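Side-chain contacts in TqaA (Penicillium aethiopicum, PDB 5DLK), which probably works as a nonribosomal peptide synthetase, whose terminal condensation-like domain, the part described here, is linked to release of the peptide by macrocyclization: residues G65-Y70 and A138-K143; P187-D192 and S322-T327; Q230-Y235 and R369-H374; V287-A292 and T461-D466. All blocks are in the same frame, centred on the assembly; numbering follows the deposited sequence.

Contact 1 of 4, residues G65-Y70 and A138-K143; sequences GTFHSY and ALWDGK
In the N-terminal lobe of this condensation-type fold, helix 132-144 lies against the central five-stranded sheet, and Trp140 reaches from it to Phe67 and Ser69 on strand 67-75. The axes of segments 67-70 and 138-143 run nearly antiparallel and come within 11.2 Å, and the long side chain spans that separation: CG stands anti to the backbone N (chi1 178°), which carries the six-membered ring onto the strand. Ser69 offers its methylene rather than its hydroxyl, CB lying over one face of this ring in a CH-pi contact, 4.1 Å from the centroid; Ser69 OG is bonded to Asn71 instead. The rings of Phe67 and Trp140 are nearly parallel, 14° between planes, yet displaced so that little of one lies over the other. Phe67 CD2 comes 3.5 Å from Trp140 CH2, while Phe67 O sits at the edge of the indole in its plane, 3.8 Å from Trp140 CH2. Further round, Phe413 and Trp145 also meet the indole. With an alanine in place of Trp140, a gap would probably open between helix and sheet, and Phe67 and Ser69 would lose the surface they share. His68, between them in sequence, starts out away from the helix; its side chain lies beside a bound dimethyl sulfoxide molecule. No hydrogen bond crosses between 65-70 and 138-143, so these two segments meet through buried dispersion and CH-pi contacts.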
loop_
_atom_site.group_PDB
_atom_site.type_symbol
_atom_site.label_atom_id
_atom_site.label_comp_id
_atom_site.label_asym_id
_atom_site.label_seq_id
_atom_site.Cartn_x
_atom_site.Cartn_y
_atom_site.Cartn_z
ATOM N N GLY A 65 0.453 -2.213 -11.812
ATOM C CA GLY A 65 0.799 -3.630 -11.885
ATOM C C GLY A 65 1.395 -4.136 -10.587
ATOM O O GLY A 65 2.288 -4.994 -10.596
ATOM N N THR A 66 0.903 -3.607 -9.466
ATOM C CA THR A 66 1.511 -3.889 -8.173
ATOM C C THR A 66 1.057 -5.270 -7.713
ATOM O O THR A 66 -0.112 -5.490 -7.422
ATOM C CB THR A 66 1.147 -2.824 -7.132
ATOM O OG1 THR A 66 1.213 -1.538 -7.758
ATOM C CG2 THR A 66 2.144 -2.843 -5.964
ATOM N N PHE A 67 2.001 -6.205 -7.668
ATOM C CA PHE A 67 1.659 -7.619 -7.551
ATOM C C PHE A 67 2.793 -8.314 -6.811
ATOM O O PHE A 67 3.967 -8.114 -7.135
ATOM C CB PHE A 67 1.447 -8.177 -8.954
ATOM C CG PHE A 67 0.914 -9.585 -9.010
ATOM C CD1 PHE A 67 -0.247 -9.945 -8.337
ATOM C CD2 PHE A 67 1.545 -10.524 -9.825
ATOM C CE1 PHE A 67 -0.753 -11.264 -8.441
ATOM C CE2 PHE A 67 1.059 -11.832 -9.931
ATOM C CZ PHE A 67 -0.088 -12.198 -9.232
ATOM N N HIS A 68 2.447 -9.076 -5.781
ATOM C CA HIS A 68 3.443 -9.710 -4.926
ATOM C C HIS A 68 3.242 -11.209 -4.864
ATOM O O HIS A 68 2.116 -11.696 -4.951
ATOM C CB HIS A 68 3.369 -9.174 -3.500
ATOM C CG HIS A 68 4.008 -7.829 -3.327
ATOM N ND1 HIS A 68 3.525 -6.692 -3.938
ATOM C CD2 HIS A 68 5.099 -7.449 -2.623
ATOM C CE1 HIS A 68 4.296 -5.665 -3.617
ATOM N NE2 HIS A 68 5.250 -6.094 -2.809
ATOM N N SER A 69 4.353 -11.919 -4.701
ATOM C CA SER A 69 4.332 -13.322 -4.298
ATOM C C SER A 69 5.024 -13.403 -2.953
ATOM O O SER A 69 6.236 -13.182 -2.864
ATOM C CB SER A 69 5.052 -14.205 -5.323
ATOM O OG SER A 69 4.991 -15.569 -4.920
ATOM N N TYR A 70 4.264 -13.715 -1.906
ATOM C CA TYR A 70 4.836 -13.873 -0.580
ATOM C C TYR A 70 5.193 -15.351 -0.380
ATOM O O TYR A 70 4.318 -16.210 -0.413
ATOM C CB TYR A 70 3.869 -13.391 0.493
ATOM C CG TYR A 70 3.732 -11.881 0.503
ATOM C CD1 TYR A 70 4.821 -11.083 0.826
ATOM C CD2 TYR A 70 2.528 -11.261 0.184
ATOM C CE1 TYR A 70 4.718 -9.703 0.831
ATOM C CE2 TYR A 70 2.413 -9.870 0.194
ATOM C CZ TYR A 70 3.520 -9.103 0.518
ATOM O OH TYR A 70 3.444 -7.719 0.547
ATOM N N ALA A 138 10.707 -19.551 -11.780
ATOM C CA ALA A 138 10.443 -19.776 -13.198
ATOM C C ALA A 138 8.976 -19.537 -13.575
ATOM O O ALA A 138 8.697 -19.024 -14.654
ATOM C CB ALA A 138 10.859 -21.218 -13.609
ATOM N N LEU A 139 8.046 -19.944 -12.713
ATOM C CA LEU A 139 6.630 -19.762 -12.997
ATOM C C LEU A 139 6.276 -18.269 -12.893
ATOM O O LEU A 139 5.492 -17.746 -13.688
ATOM C CB LEU A 139 5.764 -20.583 -12.028
ATOM C CG LEU A 139 5.846 -22.105 -12.227
ATOM C CD1 LEU A 139 5.097 -22.756 -11.078
ATOM C CD2 LEU A 139 5.241 -22.472 -13.571
ATOM N N TRP A 140 6.880 -17.605 -11.915
ATOM C CA TRP A 140 6.686 -16.153 -11.708
ATOM C C TRP A 140 7.105 -15.347 -12.939
ATOM O O TRP A 140 6.294 -14.636 -13.536
ATOM C CB TRP A 140 7.485 -15.708 -10.490
ATOM C CG TRP A 140 7.420 -14.224 -10.162
ATOM C CD1 TRP A 140 8.416 -13.303 -10.339
ATOM C CD2 TRP A 140 6.314 -13.513 -9.573
ATOM N NE1 TRP A 140 8.001 -12.063 -9.887
ATOM C CE2 TRP A 140 6.715 -12.162 -9.425
ATOM C CE3 TRP A 140 5.034 -13.888 -9.148
ATOM C CZ2 TRP A 140 5.874 -11.184 -8.869
ATOM C CZ3 TRP A 140 4.194 -12.911 -8.604
ATOM C CH2 TRP A 140 4.624 -11.577 -8.466
ATOM N N ASP A 141 8.369 -15.475 -13.329
ATOM C CA ASP A 141 8.901 -14.776 -14.498
ATOM C C ASP A 141 8.374 -15.260 -15.835
ATOM O O ASP A 141 8.353 -14.511 -16.806
ATOM C CB ASP A 141 10.427 -14.867 -14.516
ATOM C CG ASP A 141 11.069 -14.010 -13.444
ATOM O OD1 ASP A 141 10.465 -12.983 -13.058
ATOM O OD2 ASP A 141 12.176 -14.355 -12.993
ATOM N N GLY A 142 7.968 -16.524 -15.904
ATOM C CA GLY A 142 7.588 -17.095 -17.175
ATOM C C GLY A 142 6.129 -16.888 -17.508
ATOM O O GLY A 142 5.757 -16.897 -18.678
ATOM N N LYS A 143 5.287 -16.707 -16.496
ATOM C CA LYS A 143 3.882 -16.512 -16.807
ATOM C C LYS A 143 3.075 -15.760 -15.749
ATOM O O LYS A 143 2.166 -15.010 -16.106
ATOM C CB LYS A 143 3.214 -17.871 -17.099
ATOM C CG LYS A 143 3.134 -18.829 -15.929
ATOM C CD LYS A 143 2.548 -20.202 -16.370
ATOM C CE LYS A 143 1.107 -20.102 -16.853
ATOM N NZ LYS A 143 0.160 -19.792 -15.742
#

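Contact 2 of 4, residues P187-D192 and S322-T327; sequences PKLFSD and SLLGCT
Leu189 and Leu324 make the buried half of a junction between the two lobes of the condensation fold. Leu189 belongs to helix 186-197, which follows the Asp182-Gly183 stretch in the N-terminal lobe; Leu324 lies in the loop joining strands 303-310 and 329-336 of the C-terminal lobe's sheet. The two side chains cross obliquely, Leu189 CD1 meeting Leu324 CD2 at 4.0 Å, and the other methyl of Leu324, CD1, lies 4.2 Å from Leu189 CB. Behind this pair Leu189 rests on Ile174 and Ile176 of the central sheet and on Leu91, whereas Leu324 also touches His95 and Ser185. Farther along the loop, Thr327 N is bonded to Asp182, which holds the loop near the phosphopantetheine site; the side chain of Leu324 is about 9 Å from Gly183, seen to bind phosphopantetheine in a structure of this protein. The outer half lies at the rim, with exposed Lys188 on the solvent side. There Lys188 bends at chi2 (69°) and lays its aliphatic chain along Ser322, with CG 3.7 Å from Ser322 O and, farther out, Lys188 CE 3.9 Å from Ser322 CB.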
loop_
_atom_site.group_PDB
_atom_site.type_symbol
_atom_site.label_atom_id
_atom_site.label_comp_id
_atom_site.label_asym_id
_atom_site.label_seq_id
_atom_site.Cartn_x
_atom_site.Cartn_y
_atom_site.Cartn_z
ATOM N N PRO A 187 0.722 -8.206 7.986
ATOM C CA PRO A 187 1.168 -9.202 8.971
ATOM C C PRO A 187 0.012 -9.994 9.573
ATOM O O PRO A 187 0.229 -11.089 10.102
ATOM C CB PRO A 187 1.867 -8.352 10.048
ATOM C CG PRO A 187 2.189 -7.051 9.365
ATOM C CD PRO A 187 1.009 -6.837 8.464
ATOM N N LYS A 188 -1.200 -9.458 9.457
ATOM C CA LYS A 188 -2.387 -10.114 9.975
ATOM C C LYS A 188 -2.784 -11.276 9.061
ATOM O O LYS A 188 -3.342 -12.277 9.514
ATOM C CB LYS A 188 -3.541 -9.113 10.105
ATOM C CG LYS A 188 -4.537 -9.439 11.206
ATOM C CD LYS A 188 -3.915 -9.252 12.575
ATOM C CE LYS A 188 -4.891 -9.617 13.679
ATOM N NZ LYS A 188 -4.314 -9.392 15.038
ATOM N N LEU A 189 -2.515 -11.135 7.768
ATOM C CA LEU A 189 -2.747 -12.237 6.845
ATOM C C LEU A 189 -1.887 -13.425 7.293
ATOM O O LEU A 189 -2.362 -14.568 7.355
ATOM C CB LEU A 189 -2.421 -11.823 5.394
ATOM C CG LEU A 189 -2.785 -12.756 4.226
ATOM C CD1 LEU A 189 -2.860 -12.003 2.896
ATOM C CD2 LEU A 189 -1.791 -13.895 4.102
ATOM N N PHE A 190 -0.626 -13.147 7.612
ATOM C CA PHE A 190 0.317 -14.211 7.967
ATOM C C PHE A 190 0.010 -14.813 9.341
ATOM O O PHE A 190 0.078 -16.031 9.514
ATOM C CB PHE A 190 1.758 -13.687 7.939
ATOM C CG PHE A 190 2.202 -13.176 6.592
ATOM C CD1 PHE A 190 1.773 -13.788 5.417
ATOM C CD2 PHE A 190 3.040 -12.072 6.507
ATOM C CE1 PHE A 190 2.185 -13.314 4.177
ATOM C CE2 PHE A 190 3.465 -11.592 5.276
ATOM C CZ PHE A 190 3.037 -12.213 4.107
ATOM N N SER A 191 -0.328 -13.974 10.319
ATOM C CA SER A 191 -0.619 -14.475 11.668
ATOM C C SER A 191 -1.950 -15.246 11.715
ATOM O O SER A 191 -2.054 -16.244 12.427
ATOM C CB SER A 191 -0.607 -13.333 12.695
ATOM O OG SER A 191 -1.667 -12.420 12.491
ATOM N N ASP A 192 -2.947 -14.810 10.943
ATOM C CA ASP A 192 -4.179 -15.577 10.771
ATOM C C ASP A 192 -3.912 -16.932 10.108
ATOM O O ASP A 192 -4.479 -17.943 10.523
ATOM C CB ASP A 192 -5.206 -14.803 9.947
ATOM C CG ASP A 192 -5.906 -13.712 10.752
ATOM O OD1 ASP A 192 -5.442 -13.404 11.878
ATOM O OD2 ASP A 192 -6.915 -13.163 10.252
ATOM N N SER A 322 -7.157 -4.047 12.398
ATOM C CA SER A 322 -6.793 -5.390 11.963
ATOM C C SER A 322 -7.490 -5.888 10.689
ATOM O O SER A 322 -7.122 -6.943 10.170
ATOM C CB SER A 322 -7.060 -6.377 13.108
ATOM O OG SER A 322 -8.438 -6.416 13.428
ATOM N N LEU A 323 -8.477 -5.155 10.176
ATOM C CA LEU A 323 -9.178 -5.631 8.983
ATOM C C LEU A 323 -8.210 -5.645 7.807
ATOM O O LEU A 323 -7.348 -4.763 7.684
ATOM C CB LEU A 323 -10.417 -4.781 8.669
ATOM C CG LEU A 323 -10.305 -3.317 8.226
ATOM C CD1 LEU A 323 -10.251 -3.200 6.712
ATOM C CD2 LEU A 323 -11.489 -2.524 8.770
ATOM N N LEU A 324 -8.345 -6.656 6.949
ATOM C CA LEU A 324 -7.391 -6.856 5.871
ATOM C C LEU A 324 -7.836 -6.170 4.590
ATOM O O LEU A 324 -8.948 -6.376 4.098
ATOM C CB LEU A 324 -7.178 -8.360 5.616
ATOM C CG LEU A 324 -6.118 -8.747 4.591
ATOM C CD1 LEU A 324 -4.716 -8.334 5.038
ATOM C CD2 LEU A 324 -6.194 -10.266 4.314
ATOM N N GLY A 325 -6.952 -5.348 4.042
ATOM C CA GLY A 325 -7.260 -4.654 2.812
ATOM C C GLY A 325 -6.311 -3.494 2.636
ATOM O O GLY A 325 -5.400 -3.306 3.430
ATOM N N CYS A 326 -6.550 -2.701 1.606
ATOM C CA CYS A 326 -5.698 -1.558 1.318
ATOM C C CYS A 326 -6.435 -0.288 1.720
ATOM O O CYS A 326 -7.194 0.250 0.936
ATOM C CB CYS A 326 -5.335 -1.510 -0.160
ATOM S SG CYS A 326 -4.289 -0.087 -0.558
ATOM N N THR A 327 -6.223 0.167 2.942
ATOM C CA THR A 327 -6.856 1.412 3.384
ATOM C C THR A 327 -5.932 2.616 3.217
ATOM O O THR A 327 -6.303 3.747 3.598
ATOM C CB THR A 327 -7.298 1.347 4.849
ATOM O OG1 THR A 327 -6.153 1.257 5.709
ATOM C CG2 THR A 327 -8.239 0.148 5.077
#

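Contact 3 of 4, residues Q230-Y235 and R369-H374; sequences QFWRHY and RDIFQH
Trp232 lays one face of its indole on Ile371, joining helix 227-235 to helix 368-375 where Trp232 CA and Ile371 CA lie 6.6 Å apart. Its CB already touches the isoleucine, 3.9 Å from Ile371 CG2, and CG keeps to the same methyl. On the same face Trp232 CD1 meets Ile371 CG1, also 3.9 Å away, and NE1 approaches Ile371 CD1 while donating a hydrogen bond to His363 O. Trp232 CE2 makes the shortest contact, 3.6 Å to Ile371 CD1, and CZ2 still feels this methyl. The Ile371 CD1 methyl thus stands over the five-membered ring, 17° off its normal, in a CH-pi contact. On the opposite face lies Phe231 CE1, so that the indole is sandwiched and its NE1 bond fixes its turn. An alanine here would probably leave Ile371 facing a gap and the carbonyl of His363 without its indole donor.

At the exposed end, Arg233 NH1 gives a weak, bent bond to His374 O (2.7 Å, 128°). The chain of Arg233 turns at chi3 to bring the guanidinium there. Arg233 NH2 reaches a water lying in the guanidinium plane, which in turn donates to Gln373 O at 2.9 Å; the arginine's positive charge would probably be favoured by the carbonyls at the C-terminal end of helix 368-375. Beneath the pair runs strand 329-336: Trp232 rests on its Pro332, as does Phe372 from helix 368-375, and Tyr235 on its Leu333, while Tyr235 OH is hydrogen-bonded to Gln356 O of helix 346-358.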
loop_
_atom_site.group_PDB
_atom_site.type_symbol
_atom_site.label_atom_id
_atom_site.label_comp_id
_atom_site.label_asym_id
_atom_site.label_seq_id
_atom_site.Cartn_x
_atom_site.Cartn_y
_atom_site.Cartn_z
ATOM N N GLN A 230 -14.977 20.525 4.385
ATOM C CA GLN A 230 -14.756 21.867 4.926
ATOM C C GLN A 230 -13.314 21.989 5.391
ATOM O O GLN A 230 -12.655 23.015 5.154
ATOM C CB GLN A 230 -15.714 22.155 6.077
ATOM C CG GLN A 230 -17.144 22.395 5.584
ATOM C CD GLN A 230 -18.159 22.439 6.725
ATOM O OE1 GLN A 230 -17.808 22.259 7.897
ATOM N NE2 GLN A 230 -19.424 22.684 6.382
ATOM N N PHE A 231 -12.829 20.941 6.054
ATOM C CA PHE A 231 -11.441 20.922 6.507
ATOM C C PHE A 231 -10.481 21.056 5.334
ATOM O O PHE A 231 -9.576 21.881 5.376
ATOM C CB PHE A 231 -11.091 19.642 7.274
ATOM C CG PHE A 231 -9.601 19.448 7.435
ATOM C CD1 PHE A 231 -8.906 18.597 6.564
ATOM C CD2 PHE A 231 -8.894 20.152 8.404
ATOM C CE1 PHE A 231 -7.525 18.438 6.673
ATOM C CE2 PHE A 231 -7.501 19.999 8.534
ATOM C CZ PHE A 231 -6.821 19.126 7.654
ATOM N N TRP A 232 -10.648 20.230 4.302
ATOM C CA TRP A 232 -9.668 20.268 3.209
ATOM C C TRP A 232 -9.703 21.615 2.490
ATOM O O TRP A 232 -8.671 22.103 2.075
ATOM C CB TRP A 232 -9.888 19.116 2.228
ATOM C CG TRP A 232 -9.374 17.792 2.766
ATOM C CD1 TRP A 232 -10.118 16.713 3.200
ATOM C CD2 TRP A 232 -7.994 17.430 2.956
ATOM N NE1 TRP A 232 -9.277 15.701 3.629
ATOM C CE2 TRP A 232 -7.974 16.116 3.492
ATOM C CE3 TRP A 232 -6.780 18.082 2.710
ATOM C CZ2 TRP A 232 -6.787 15.453 3.799
ATOM C CZ3 TRP A 232 -5.595 17.417 3.011
ATOM C CH2 TRP A 232 -5.612 16.116 3.546
ATOM N N ARG A 233 -10.889 22.219 2.344
ATOM C CA ARG A 233 -10.959 23.548 1.739
ATOM C C ARG A 233 -10.154 24.568 2.542
ATOM O O ARG A 233 -9.440 25.388 1.974
ATOM C CB ARG A 233 -12.421 24.020 1.617
ATOM C CG ARG A 233 -12.543 25.460 1.143
ATOM C CD ARG A 233 -13.904 25.735 0.515
ATOM N NE ARG A 233 -13.837 25.503 -0.927
ATOM C CZ ARG A 233 -14.538 24.576 -1.557
ATOM N NH1 ARG A 233 -15.366 23.811 -0.863
ATOM N NH2 ARG A 233 -14.412 24.412 -2.872
ATOM N N HIS A 234 -10.265 24.496 3.860
ATOM C CA HIS A 234 -9.555 25.423 4.747
ATOM C C HIS A 234 -8.037 25.158 4.681
ATOM O O HIS A 234 -7.220 26.069 4.568
ATOM C CB HIS A 234 -10.074 25.254 6.170
ATOM C CG HIS A 234 -9.522 26.241 7.148
ATOM N ND1 HIS A 234 -9.976 27.539 7.230
ATOM C CD2 HIS A 234 -8.578 26.112 8.111
ATOM C CE1 HIS A 234 -9.325 28.172 8.192
ATOM N NE2 HIS A 234 -8.467 27.330 8.738
ATOM N N TYR A 235 -7.692 23.877 4.741
ATOM C CA TYR A 235 -6.295 23.448 4.763
ATOM C C TYR A 235 -5.557 23.856 3.497
ATOM O O TYR A 235 -4.371 24.233 3.548
ATOM C CB TYR A 235 -6.261 21.917 4.938
ATOM C CG TYR A 235 -4.902 21.275 5.033
ATOM C CD1 TYR A 235 -4.281 21.102 6.267
ATOM C CD2 TYR A 235 -4.263 20.792 3.890
ATOM C CE1 TYR A 235 -3.050 20.458 6.362
ATOM C CE2 TYR A 235 -3.021 20.166 3.974
ATOM C CZ TYR A 235 -2.423 20.012 5.210
ATOM O OH TYR A 235 -1.185 19.401 5.305
ATOM N N ARG A 369 -9.641 12.495 -5.428
ATOM C CA ARG A 369 -10.411 13.222 -6.433
ATOM C C ARG A 369 -11.614 13.943 -5.820
ATOM O O ARG A 369 -12.071 14.938 -6.379
ATOM C CB ARG A 369 -10.865 12.283 -7.576
ATOM C CG ARG A 369 -11.806 11.150 -7.189
ATOM C CD ARG A 369 -12.370 10.460 -8.449
ATOM N NE ARG A 369 -11.346 10.063 -9.425
ATOM C CZ ARG A 369 -10.745 8.866 -9.450
ATOM N NH1 ARG A 369 -11.049 7.945 -8.546
ATOM N NH2 ARG A 369 -9.836 8.593 -10.381
ATOM N N ASP A 370 -12.113 13.459 -4.683
ATOM C CA ASP A 370 -13.196 14.140 -3.973
ATOM C C ASP A 370 -12.648 15.344 -3.211
ATOM O O ASP A 370 -13.291 16.385 -3.142
ATOM C CB ASP A 370 -13.917 13.216 -2.993
ATOM C CG ASP A 370 -14.762 12.155 -3.695
ATOM O OD1 ASP A 370 -14.931 12.242 -4.928
ATOM O OD2 ASP A 370 -15.248 11.250 -2.992
ATOM N N ILE A 371 -11.465 15.205 -2.632
ATOM C CA ILE A 371 -10.814 16.384 -2.042
ATOM C C ILE A 371 -10.682 17.488 -3.084
ATOM O O ILE A 371 -11.057 18.650 -2.833
ATOM C CB ILE A 371 -9.413 16.058 -1.474
ATOM C CG1 ILE A 371 -9.539 15.112 -0.276
ATOM C CG2 ILE A 371 -8.679 17.371 -1.041
ATOM C CD1 ILE A 371 -8.170 14.596 0.245
ATOM N N PHE A 372 -10.159 17.141 -4.255
ATOM C CA PHE A 372 -9.918 18.147 -5.274
ATOM C C PHE A 372 -11.253 18.693 -5.829
ATOM O O PHE A 372 -11.403 19.905 -5.992
ATOM C CB PHE A 372 -9.033 17.597 -6.405
ATOM C CG PHE A 372 -7.587 17.364 -5.994
ATOM C CD1 PHE A 372 -7.052 18.021 -4.895
ATOM C CD2 PHE A 372 -6.774 16.478 -6.699
ATOM C CE1 PHE A 372 -5.738 17.803 -4.514
ATOM C CE2 PHE A 372 -5.461 16.260 -6.318
ATOM C CZ PHE A 372 -4.946 16.933 -5.213
ATOM N N GLN A 373 -12.210 17.809 -6.127
ATOM C CA GLN A 373 -13.509 18.284 -6.611
ATOM C C GLN A 373 -14.256 19.194 -5.635
ATOM O O GLN A 373 -14.747 20.256 -6.027
ATOM C CB GLN A 373 -14.425 17.105 -6.957
ATOM C CG GLN A 373 -15.642 17.541 -7.775
ATOM C CD GLN A 373 -16.502 16.370 -8.197
ATOM O OE1 GLN A 373 -15.989 15.300 -8.536
ATOM N NE2 GLN A 373 -17.821 16.564 -8.183
ATOM N N HIS A 374 -14.359 18.775 -4.379
ATOM C CA HIS A 374 -15.235 19.445 -3.420
ATOM C C HIS A 374 -14.574 20.548 -2.610
ATOM O O HIS A 374 -15.283 21.399 -2.063
ATOM C CB HIS A 374 -15.828 18.435 -2.449
ATOM C CG HIS A 374 -16.590 17.339 -3.133
ATOM N ND1 HIS A 374 -17.257 17.541 -4.321
ATOM C CD2 HIS A 374 -16.751 16.031 -2.826
ATOM C CE1 HIS A 374 -17.813 16.403 -4.710
ATOM N NE2 HIS A 374 -17.522 15.473 -3.819
HETATM O O HOH W 1 -14.920 23.087 -5.282
#

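Contact 4 of 4, residues V287-A292 and T461-D466; sequences VKAATA and TKFSTD
Phe463 pushes the CE2 corner of its ring against the backbone of helix 283-299 between Ala289 and Ala290. CE2 is 3.8 Å from Ala289 C, which lies at the ring's edge near its plane, and 3.7 Å from Ala290 N. The two methyl groups add lighter contacts: Ala289 CB stands 4.0 Å from Phe463 CE2, and Ala290 CB 4.3 Å from the same atom. CG of the phenylalanine is anti to its carbonyl carbon (chi1 -79°), which directs the ring toward helix 283-299. Small residues let the ring come so close to the main chain, and it meets backbone and methyl groups by van der Waals contact, with no hydrogen bond between 287-292 and 461-466. The ring is also gripped by Val346 and Leu349 of helix 346-358, which Ala289 also touches, through Leu350 and Thr353.

Thr291 and Thr465 settle their hydroxyls within their own turn. Thr291 OG1 donates to Val287 O at 3.0 Å, and Thr465 OG1 to Thr461 O at 2.7 Å; each carbonyl also takes the backbone N-H of the same threonine, from the opposite face of its plane. Thr291 nevertheless packs its side chain on Leu386 and Val388 of strand 386-390. Ala290 extends the joint along helix 446-465 to Ile459 and Ile460. Three helices, 283-299, 346-358 and 446-465, therefore pack together beside the six-stranded mixed sheet, the alpha/beta layering of the C-terminal, chloramphenicol acetyltransferase-like lobe of condensation domains.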
loop_
_atom_site.group_PDB
_atom_site.type_symbol
_atom_site.label_atom_id
_atom_site.label_comp_id
_atom_site.label_asym_id
_atom_site.label_seq_id
_atom_site.Cartn_x
_atom_site.Cartn_y
_atom_site.Cartn_z
ATOM N N VAL A 287 11.426 13.016 7.700
ATOM C CA VAL A 287 11.557 12.784 6.278
ATOM C C VAL A 287 10.747 13.795 5.451
ATOM O O VAL A 287 11.215 14.322 4.434
ATOM C CB VAL A 287 11.093 11.363 5.911
ATOM C CG1 VAL A 287 11.073 11.203 4.403
ATOM C CG2 VAL A 287 12.003 10.325 6.592
ATOM N N LYS A 288 9.519 14.052 5.880
ATOM C CA LYS A 288 8.657 14.959 5.122
ATOM C C LYS A 288 9.115 16.414 5.237
ATOM O O LYS A 288 8.995 17.178 4.268
ATOM C CB LYS A 288 7.200 14.774 5.581
ATOM C CG LYS A 288 6.705 13.406 5.072
ATOM C CD LYS A 288 5.505 12.904 5.842
ATOM C CE LYS A 288 5.186 11.458 5.397
ATOM N NZ LYS A 288 3.981 10.904 6.110
ATOM N N ALA A 289 9.641 16.804 6.401
ATOM C CA ALA A 289 10.185 18.160 6.549
ATOM C C ALA A 289 11.391 18.349 5.656
ATOM O O ALA A 289 11.562 19.407 5.053
ATOM C CB ALA A 289 10.563 18.447 7.991
ATOM N N ALA A 290 12.241 17.322 5.565
ATOM C CA ALA A 290 13.412 17.413 4.705
ATOM C C ALA A 290 12.983 17.589 3.243
ATOM O O ALA A 290 13.557 18.387 2.489
ATOM C CB ALA A 290 14.304 16.148 4.862
ATOM N N THR A 291 11.970 16.832 2.848
ATOM C CA THR A 291 11.428 16.918 1.499
ATOM C C THR A 291 10.847 18.320 1.235
ATOM O O THR A 291 11.026 18.881 0.142
ATOM C CB THR A 291 10.357 15.840 1.277
ATOM O OG1 THR A 291 10.964 14.549 1.457
ATOM C CG2 THR A 291 9.778 15.936 -0.139
ATOM N N ALA A 292 10.171 18.883 2.231
ATOM C CA ALA A 292 9.595 20.224 2.066
ATOM C C ALA A 292 10.663 21.284 1.872
ATOM O O ALA A 292 10.509 22.183 1.044
ATOM C CB ALA A 292 8.722 20.592 3.264
ATOM N N THR A 461 19.847 13.995 7.731
ATOM C CA THR A 461 20.958 13.924 8.686
ATOM C C THR A 461 21.322 15.301 9.264
ATOM O O THR A 461 21.620 15.426 10.445
ATOM C CB THR A 461 22.195 13.296 8.040
ATOM O OG1 THR A 461 21.881 11.948 7.686
ATOM C CG2 THR A 461 23.358 13.307 9.017
ATOM N N LYS A 462 21.273 16.339 8.438
ATOM C CA LYS A 462 21.582 17.678 8.938
ATOM C C LYS A 462 20.550 18.129 9.983
ATOM O O LYS A 462 20.903 18.686 11.025
ATOM C CB LYS A 462 21.653 18.665 7.778
ATOM C CG LYS A 462 22.189 20.038 8.163
ATOM C CD LYS A 462 22.858 20.724 6.973
ATOM C CE LYS A 462 23.972 19.858 6.391
ATOM N NZ LYS A 462 24.701 20.548 5.285
ATOM N N PHE A 463 19.276 17.880 9.701
ATOM C CA PHE A 463 18.206 18.218 10.645
ATOM C C PHE A 463 18.414 17.524 11.992
ATOM O O PHE A 463 18.247 18.129 13.055
ATOM C CB PHE A 463 16.844 17.821 10.077
ATOM C CG PHE A 463 16.273 18.790 9.049
ATOM C CD1 PHE A 463 16.976 19.889 8.616
ATOM C CD2 PHE A 463 14.995 18.563 8.533
ATOM C CE1 PHE A 463 16.438 20.760 7.657
ATOM C CE2 PHE A 463 14.436 19.428 7.596
ATOM C CZ PHE A 463 15.138 20.525 7.162
ATOM N N SER A 464 18.783 16.249 11.921
ATOM C CA SER A 464 18.990 15.395 13.080
ATOM C C SER A 464 20.183 15.869 13.915
ATOM O O SER A 464 20.131 15.923 15.152
ATOM C CB SER A 464 19.216 13.947 12.602
ATOM O OG SER A 464 19.666 13.111 13.651
ATOM N N THR A 465 21.255 16.199 13.211
ATOM C CA THR A 465 22.513 16.621 13.826
ATOM C C THR A 465 22.386 17.969 14.561
ATOM O O THR A 465 22.946 18.138 15.653
ATOM C CB THR A 465 23.623 16.685 12.759
ATOM O OG1 THR A 465 23.734 15.394 12.136
ATOM C CG2 THR A 465 24.974 17.050 13.369
ATOM N N ASP A 466 21.647 18.925 13.993
ATOM C CA ASP A 466 21.450 20.205 14.689
ATOM C C ASP A 466 20.026 20.750 14.561
ATOM O O ASP A 466 19.770 21.623 13.738
ATOM C CB ASP A 466 22.423 21.264 14.177
ATOM C CG ASP A 466 22.423 22.525 15.047
ATOM O OD1 ASP A 466 21.730 22.533 16.093
ATOM O OD2 ASP A 466 23.119 23.507 14.693
#

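From the N terminus, contact 1 closes first, joining strand 67-75 to helix 132-144 wholly within the N-terminal lobe, before any other contact opens. The remaining three interlock. Contact 2 opens at 187-192, contact 3 at 230-235 and contact 4 at 287-292; they then close in the same order, at 322-327, 369-374 and 461-466, so each pair crosses and none nests. Contact 2 ties the two lobes together, whereas contacts 3 and 4 bind helices around the C-terminal sheet, their centres 28 Å apart. Contacts 1 and 2 touch directly, Tyr70 CG lying 3.7 Å from Phe190 CZ, while contacts 1 and 3 stand on opposite sides of the chain's centre.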